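Local coordinates for bacterial transferase hexapeptide (Three repeats) family protein (Acinetobacter baumannii, PDB 4M9C) that probably transfers an acetyl group to a UDP-linked amino sugar in the biosynthesis of UDP-N,N'-diacetylbacillosamine, at residues 5-10 against 33-38; 18-23 against 93-98; 112-117 against 130-135. All blocks are in the same frame, centred on the assembly; numbering follows the deposited sequence. Where two conformers were deposited one is given.

Interaction 1. Residues 5-10 against 33-38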
# COMPACT_ATOMS: atom_id res chain seq x y z
N ILE A 5 11.94 11.92 -25.82
CA ILE A 5 10.97 11.04 -25.18
C ILE A 5 9.60 11.71 -25.15
O ILE A 5 9.46 12.86 -24.73
CB ILE A 5 11.41 10.65 -23.75
CG1 ILE A 5 12.59 9.67 -23.82
CG2 ILE A 5 10.25 10.06 -22.99
CD1 ILE A 5 13.19 9.29 -22.46
N GLY A 6 8.59 11.00 -25.63
CA GLY A 6 7.24 11.50 -25.51
C GLY A 6 6.44 10.73 -24.47
O GLY A 6 6.59 9.51 -24.35
N VAL A 7 5.62 11.45 -23.72
CA VAL A 7 4.63 10.83 -22.84
C VAL A 7 3.27 11.00 -23.52
O VAL A 7 2.77 12.12 -23.66
CB VAL A 7 4.61 11.49 -21.43
CG1 VAL A 7 3.46 10.95 -20.58
CG2 VAL A 7 5.96 11.30 -20.72
N TYR A 8 2.67 9.89 -23.95
CA TYR A 8 1.44 9.96 -24.73
C TYR A 8 0.25 10.04 -23.80
O TYR A 8 -0.07 9.07 -23.11
CB TYR A 8 1.32 8.76 -25.67
CG TYR A 8 0.68 9.09 -27.02
CD1 TYR A 8 -0.41 9.94 -27.11
CD2 TYR A 8 1.19 8.55 -28.19
CE1 TYR A 8 -0.99 10.25 -28.34
CE2 TYR A 8 0.63 8.84 -29.42
CZ TYR A 8 -0.46 9.68 -29.49
OH TYR A 8 -1.01 9.97 -30.72
N GLY A 9 -0.39 11.20 -23.76
CA GLY A 9 -1.44 11.47 -22.81
C GLY A 9 -1.05 12.60 -21.87
O GLY A 9 -0.24 12.41 -20.97
N ALA A 10 -1.62 13.78 -22.09
CA ALA A 10 -1.39 14.92 -21.22
C ALA A 10 -2.34 14.85 -20.04
O ALA A 10 -1.95 15.11 -18.90
CB ALA A 10 -1.58 16.21 -21.98
N PHE A 33 12.16 16.00 -23.39
CA PHE A 33 10.86 15.39 -23.07
C PHE A 33 9.66 16.22 -23.52
O PHE A 33 9.69 17.44 -23.45
CB PHE A 33 10.73 15.16 -21.57
CG PHE A 33 11.75 14.22 -21.00
CD1 PHE A 33 11.40 12.91 -20.69
CD2 PHE A 33 13.04 14.65 -20.75
CE1 PHE A 33 12.34 12.04 -20.15
CE2 PHE A 33 13.98 13.79 -20.21
CZ PHE A 33 13.64 12.48 -19.91
N ALA A 34 8.59 15.55 -23.94
CA ALA A 34 7.35 16.23 -24.25
C ALA A 34 6.14 15.37 -23.97
O ALA A 34 6.19 14.14 -24.06
CB ALA A 34 7.34 16.69 -25.71
N PHE A 35 5.03 16.02 -23.63
CA PHE A 35 3.72 15.39 -23.69
C PHE A 35 3.25 15.33 -25.14
O PHE A 35 3.42 16.28 -25.90
CB PHE A 35 2.72 16.19 -22.86
CG PHE A 35 2.98 16.13 -21.38
CD1 PHE A 35 2.64 15.00 -20.65
CD2 PHE A 35 3.54 17.21 -20.71
CE1 PHE A 35 2.86 14.94 -19.29
CE2 PHE A 35 3.77 17.16 -19.35
CZ PHE A 35 3.43 16.02 -18.64
N ILE A 36 2.66 14.20 -25.53
CA ILE A 36 2.04 14.06 -26.84
C ILE A 36 0.53 14.07 -26.68
O ILE A 36 -0.03 13.18 -26.02
CB ILE A 36 2.44 12.73 -27.51
CG1 ILE A 36 3.94 12.68 -27.77
CG2 ILE A 36 1.65 12.52 -28.80
CD1 ILE A 36 4.40 11.39 -28.42
N ASP A 37 -0.14 15.06 -27.27
CA ASP A 37 -1.59 15.19 -27.15
C ASP A 37 -2.15 16.12 -28.24
O ASP A 37 -1.95 17.33 -28.19
CB ASP A 37 -1.98 15.70 -25.76
CG ASP A 37 -3.47 15.55 -25.47
OD1 ASP A 37 -3.84 14.61 -24.73
OD2 ASP A 37 -4.26 16.37 -26.00
N ASP A 38 -2.84 15.54 -29.22
CA ASP A 38 -3.37 16.32 -30.35
C ASP A 38 -4.27 17.45 -29.86
O ASP A 38 -4.09 18.61 -30.26
CB ASP A 38 -4.13 15.41 -31.31
CG ASP A 38 -3.21 14.54 -32.15
OD1 ASP A 38 -2.02 14.90 -32.27
OD2 ASP A 38 -3.67 13.51 -32.69
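I36 lays its CG2 methyl over one face of the Y8 ring, 3.5 Å from the centroid and only 12° off the ring normal, a CH-pi contact near the middle of the ring. The first torsion of I36 (chi1 -63°) sets CG2 anti to its backbone N and aims the methyl at the tyrosine, while CD1 on the other branch lies against the glycine backbone, 4.1 Å from G6 CA. Across the sheet, I5, V7, F33 and F35 share the opposite face. I5 and F33 run alongside one another with I5 CD1 3.7 Å from F33 CE1, and V7 and F35 pair more loosely in the same sense; M18 and V21 of helix 14-24 pack against this side. The two strands, 5-8 and 33-36, are parallel neighbours with axes 4.4 Å apart at 29°, joined through helix 14-24 in the right-handed beta-alpha-beta crossover of a Rossmann-like domain. Their backbones alternate as donor and acceptor: A34 N to I5 O, V7 N to A34 O, I36 N to V7 O, then G9 N to I36 O at 3.0 Å. The last of these carries the pairing past the end of strand 5-8, where G9 has a positive phi, a backbone shape that favours glycine. At the polar margin the CB atoms of A10 and D37 meet at 3.8 Å, while the carboxylate of D37 takes a hydrogen bond from L40 N through OD2.

Interaction 2. Residues 18-23 against 93-98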
# COMPACT_ATOMS: atom_id res chain seq x y z
N MET A 18 5.08 11.52 -16.33
CA MET A 18 6.22 12.33 -16.76
C MET A 18 7.40 12.30 -15.75
O MET A 18 8.53 12.03 -16.14
CB MET A 18 5.82 13.76 -17.13
CG MET A 18 6.99 14.67 -17.49
SD MET A 18 7.85 14.13 -18.99
CE MET A 18 6.80 14.81 -20.28
N PRO A 19 7.15 12.60 -14.46
CA PRO A 19 8.29 12.59 -13.55
C PRO A 19 8.88 11.19 -13.34
O PRO A 19 10.07 11.05 -13.08
CB PRO A 19 7.71 13.14 -12.24
CG PRO A 19 6.22 13.04 -12.39
CD PRO A 19 5.94 13.17 -13.84
N LEU A 20 8.05 10.15 -13.48
CA LEU A 20 8.57 8.79 -13.40
C LEU A 20 9.54 8.52 -14.54
O LEU A 20 10.62 7.97 -14.33
CB LEU A 20 7.42 7.77 -13.46
CG LEU A 20 6.39 7.86 -12.32
CD1 LEU A 20 5.29 6.81 -12.51
CD2 LEU A 20 7.08 7.69 -10.96
N VAL A 21 9.17 8.91 -15.76
CA VAL A 21 10.04 8.68 -16.90
C VAL A 21 11.28 9.58 -16.85
O VAL A 21 12.35 9.19 -17.32
CB VAL A 21 9.28 8.78 -18.26
CG1 VAL A 21 8.92 10.22 -18.58
CG2 VAL A 21 10.12 8.17 -19.36
N ARG A 22 11.15 10.77 -16.27
CA ARG A 22 12.32 11.63 -16.02
C ARG A 22 13.33 10.89 -15.16
O ARG A 22 14.53 10.89 -15.47
CB ARG A 22 11.92 12.93 -15.33
CG ARG A 22 11.16 13.95 -16.20
CD ARG A 22 12.00 14.49 -17.37
NE ARG A 22 13.34 14.91 -16.97
CZ ARG A 22 13.63 16.10 -16.44
NH1 ARG A 22 12.67 17.00 -16.23
NH2 ARG A 22 14.89 16.39 -16.11
N GLN A 23 12.84 10.27 -14.08
CA GLN A 23 13.69 9.52 -13.15
C GLN A 23 14.22 8.23 -13.77
O GLN A 23 15.29 7.77 -13.40
CB GLN A 23 12.93 9.16 -11.88
CG GLN A 23 12.58 10.30 -10.97
CD GLN A 23 11.94 9.81 -9.68
OE1 GLN A 23 11.01 10.43 -9.16
NE2 GLN A 23 12.43 8.69 -9.18
N VAL A 93 8.74 1.79 -17.89
CA VAL A 93 8.91 2.76 -16.82
C VAL A 93 8.52 2.12 -15.50
O VAL A 93 7.43 1.55 -15.40
CB VAL A 93 8.02 3.99 -17.09
CG1 VAL A 93 8.07 4.98 -15.94
CG2 VAL A 93 8.44 4.67 -18.38
N GLN A 94 9.41 2.16 -14.52
CA GLN A 94 9.08 1.73 -13.16
C GLN A 94 9.22 2.91 -12.23
O GLN A 94 9.60 4.00 -12.64
CB GLN A 94 10.06 0.65 -12.66
CG GLN A 94 10.26 -0.53 -13.56
CD GLN A 94 11.34 -0.29 -14.59
OE1 GLN A 94 11.15 -0.58 -15.77
NE2 GLN A 94 12.49 0.23 -14.14
N SER A 95 8.93 2.68 -10.96
CA SER A 95 9.16 3.69 -9.96
C SER A 95 10.32 3.22 -9.11
O SER A 95 10.60 2.02 -9.06
CB SER A 95 7.93 3.86 -9.09
OG SER A 95 6.82 4.16 -9.92
N THR A 96 10.98 4.16 -8.45
CA THR A 96 12.10 3.83 -7.59
C THR A 96 11.74 2.77 -6.55
O THR A 96 12.51 1.86 -6.29
CB THR A 96 12.63 5.08 -6.87
OG1 THR A 96 13.02 6.04 -7.86
CG2 THR A 96 13.85 4.74 -6.00
N ASN A 97 10.56 2.88 -5.95
CA ASN A 97 10.22 1.94 -4.89
C ASN A 97 9.49 0.68 -5.36
O ASN A 97 9.02 -0.11 -4.53
CB ASN A 97 9.45 2.63 -3.75
CG ASN A 97 8.04 3.06 -4.17
OD1 ASN A 97 7.60 2.77 -5.28
ND2 ASN A 97 7.35 3.75 -3.28
N THR A 98 9.37 0.49 -6.67
CA THR A 98 8.73 -0.71 -7.20
C THR A 98 9.52 -1.95 -6.80
O THR A 98 10.75 -1.95 -6.84
CB THR A 98 8.62 -0.67 -8.75
OG1 THR A 98 7.68 0.34 -9.15
CG2 THR A 98 8.17 -2.02 -9.31
O HOH W 1 10.78 6.30 -12.08
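The first torsion of V93 (chi1 175°) places CG1 anti to the backbone N, from where it reaches L20 CB at 3.8 Å; the second methyl, CG2, stands beside the backbone N and approaches V21 CG2 at 4.0 Å. V21 offers that methyl because chi1 of 72° puts CG2 anti to its own N. One valine thus spreads its two methyls over consecutive residues of helix 14-24. Further along, the end of L20 lies against a polar atom: its CD2 is 3.7 Å from S95 OG, and that hydroxyl is hydrogen-bonded to L112 O. P114 also touches both L20 and S95, extending the apolar patch toward the first turns of the beta-helix. A water joins the two backbones, donating to L20 O at 2.8 Å and to Q94 O at 2.6 Å, and so links two acceptors that cannot bond to each other directly. At the exposed margin the extended side chain of Q23 crosses T96 at about a right angle, bringing Q23 NE2 to 3.0 Å from T96 OG1. The segment 93-98 is irregular and closes with a type I beta turn from S95 to T98, where T98 N bonds to S95 O and S95 N donates to T98 OG1 (152° at the hydrogen). It leads from the N-terminal Rossmann-like domain into the left-handed beta-helix, so the contact lies where the two domains meet. With 241 Å² buried and no clear direct hydrogen bond between the two segments, the clear directional contact between them runs through the water beside a few methyl contacts, and Q24, just beyond residues 18-23, adds a bond nearby by accepting from Q94 N through OE1.

Interaction 3. Residues 112-117 against 130-135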
# COMPACT_ATOMS: atom_id res chain seq x y z
N LEU A 112 4.96 0.80 -14.30
CA LEU A 112 4.73 0.42 -12.91
C LEU A 112 4.89 1.64 -12.01
O LEU A 112 6.00 2.14 -11.84
CB LEU A 112 5.70 -0.70 -12.48
CG LEU A 112 5.76 -1.88 -13.46
CD1 LEU A 112 6.92 -2.86 -13.13
CD2 LEU A 112 4.44 -2.62 -13.52
N CYS A 113 3.78 2.10 -11.44
CA CYS A 113 3.77 3.32 -10.65
C CYS A 113 4.28 3.09 -9.22
O CYS A 113 4.60 1.96 -8.84
CB CYS A 113 2.37 3.93 -10.68
SG CYS A 113 1.82 4.37 -12.39
N PRO A 114 4.38 4.16 -8.42
CA PRO A 114 4.90 4.03 -7.06
C PRO A 114 4.15 3.03 -6.18
O PRO A 114 2.92 2.92 -6.26
CB PRO A 114 4.76 5.45 -6.50
CG PRO A 114 4.97 6.32 -7.73
CD PRO A 114 4.24 5.57 -8.82
N PHE A 115 4.90 2.31 -5.36
CA PHE A 115 4.36 1.31 -4.43
C PHE A 115 3.74 0.10 -5.11
O PHE A 115 2.85 -0.55 -4.56
CB PHE A 115 3.37 1.93 -3.43
CG PHE A 115 3.97 3.04 -2.62
CD1 PHE A 115 4.82 2.75 -1.56
CD2 PHE A 115 3.72 4.36 -2.94
CE1 PHE A 115 5.40 3.77 -0.81
CE2 PHE A 115 4.30 5.38 -2.20
CZ PHE A 115 5.13 5.09 -1.13
N THR A 116 4.21 -0.21 -6.31
CA THR A 116 3.75 -1.43 -6.97
C THR A 116 4.65 -2.60 -6.62
O THR A 116 5.81 -2.43 -6.26
CB THR A 116 3.70 -1.30 -8.49
OG1 THR A 116 4.86 -0.59 -8.95
CG2 THR A 116 2.42 -0.57 -8.92
N CYS A 117 4.11 -3.80 -6.78
CA CYS A 117 4.82 -5.00 -6.38
C CYS A 117 4.43 -6.15 -7.29
O CYS A 117 3.24 -6.43 -7.46
CB CYS A 117 4.49 -5.35 -4.93
SG CYS A 117 5.40 -6.81 -4.28
N ALA A 130 0.26 -0.74 -14.23
CA ALA A 130 -0.03 -0.95 -12.81
C ALA A 130 0.10 0.39 -12.11
O ALA A 130 1.21 0.90 -11.94
CB ALA A 130 0.96 -1.92 -12.22
N ASN A 131 -1.02 0.96 -11.70
CA ASN A 131 -0.99 2.23 -10.99
C ASN A 131 -0.69 2.02 -9.53
O ASN A 131 -0.56 0.89 -9.07
CB ASN A 131 -2.29 3.02 -11.16
CG ASN A 131 -2.05 4.52 -11.35
OD1 ASN A 131 -1.26 5.15 -10.63
ND2 ASN A 131 -2.72 5.09 -12.34
N ILE A 132 -0.57 3.12 -8.80
CA ILE A 132 -0.06 3.08 -7.43
C ILE A 132 -0.71 2.06 -6.49
O ILE A 132 -1.94 1.89 -6.46
CB ILE A 132 -0.05 4.48 -6.80
CG1 ILE A 132 -1.43 5.10 -6.80
CG2 ILE A 132 0.89 5.39 -7.57
CD1 ILE A 132 -1.46 6.44 -6.09
N TYR A 133 0.14 1.37 -5.75
CA TYR A 133 -0.27 0.37 -4.76
C TYR A 133 -0.87 -0.89 -5.35
O TYR A 133 -1.33 -1.74 -4.61
CB TYR A 133 -1.23 0.94 -3.71
CG TYR A 133 -0.68 2.14 -2.98
CD1 TYR A 133 0.11 1.99 -1.84
CD2 TYR A 133 -0.97 3.42 -3.42
CE1 TYR A 133 0.61 3.09 -1.17
CE2 TYR A 133 -0.48 4.52 -2.76
CZ TYR A 133 0.31 4.36 -1.64
OH TYR A 133 0.79 5.47 -1.00
N SER A 134 -0.89 -1.03 -6.68
CA SER A 134 -1.37 -2.29 -7.25
C SER A 134 -0.28 -3.37 -7.20
O SER A 134 0.91 -3.06 -7.16
CB SER A 134 -1.92 -2.11 -8.67
OG SER A 134 -0.91 -1.75 -9.60
N TYR A 135 -0.69 -4.63 -7.19
CA TYR A 135 0.28 -5.72 -7.19
C TYR A 135 -0.21 -6.95 -7.94
O TYR A 135 -1.40 -7.12 -8.16
CB TYR A 135 0.65 -6.10 -5.76
CG TYR A 135 -0.44 -6.78 -4.96
CD1 TYR A 135 -0.80 -8.10 -5.24
CD2 TYR A 135 -1.06 -6.14 -3.91
CE1 TYR A 135 -1.79 -8.75 -4.49
CE2 TYR A 135 -2.04 -6.77 -3.16
CZ TYR A 135 -2.41 -8.08 -3.46
OH TYR A 135 -3.38 -8.70 -2.71
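F115 and Y133 lie side by side, pointing the same way, on successive coils of a left-handed parallel beta-helix, the fold of hexapeptide-repeat acyltransferases. Their planes are within 3° of parallel but slid apart, with centroids 4.8 Å apart, so overlap is slight; F115 CB instead sits over one face of the Y133 ring, toward its rim. Nearly equal first torsions (chi1 -58° and -56°) match the common direction of the two side chains. Alongside, the CG2 methyl of I132 rests against P114 CD at 3.6 Å, and L112 CD2 touches A130 CB.

The backbone fixes this register. C113 N donates to A130 O, Y133 N to P114 O at 3.2 Å, and C117 N weakly to S134 O. Each coil turns its corner in a type II beta turn, C113 to T116 and N131 to S134, with F115 and Y133 at the third position in left-handed backbone conformation. The aromatic pair also faces the trimer: Y133 OH bonds to F115 O of the second subunit, while F115 O receives Y133 OH of the third.

The fourth residue of each turn ties back to the first through its hydroxyl. T116 OG1 donates to C113 O; in the turn N131 to S134, S134 OG donates to N131 O at 2.7 Å, in the carbonyl plane and on a lone pair, and the same oxygen also accepts from S134 N.

Interactions 1 and 3 are buried and built on parallel backbone pairing, but in different domains: interaction 1 joins neighbouring strands of the Rossmann-like sheet, with apolar side chains on both faces, whereas interaction 3 pairs two corners of the beta-helix. Interaction 2 is smaller, partly exposed and lacks clear direct hydrogen bonds; it lies between them. Its helix packs on the strands of interaction 1, for instance through R22 on F33. Segment 93-98 in turn meets 112-117, where N97 OD1 accepts a probable hydrogen bond from F115 N at 2.7 Å. Interactions 2 and 3 both touch the second subunit, interaction 3 with a hydrogen bond and rings, interaction 2 by packing. Interactions 1 and 3 do not touch, their nearest atoms being about 11 Å apart.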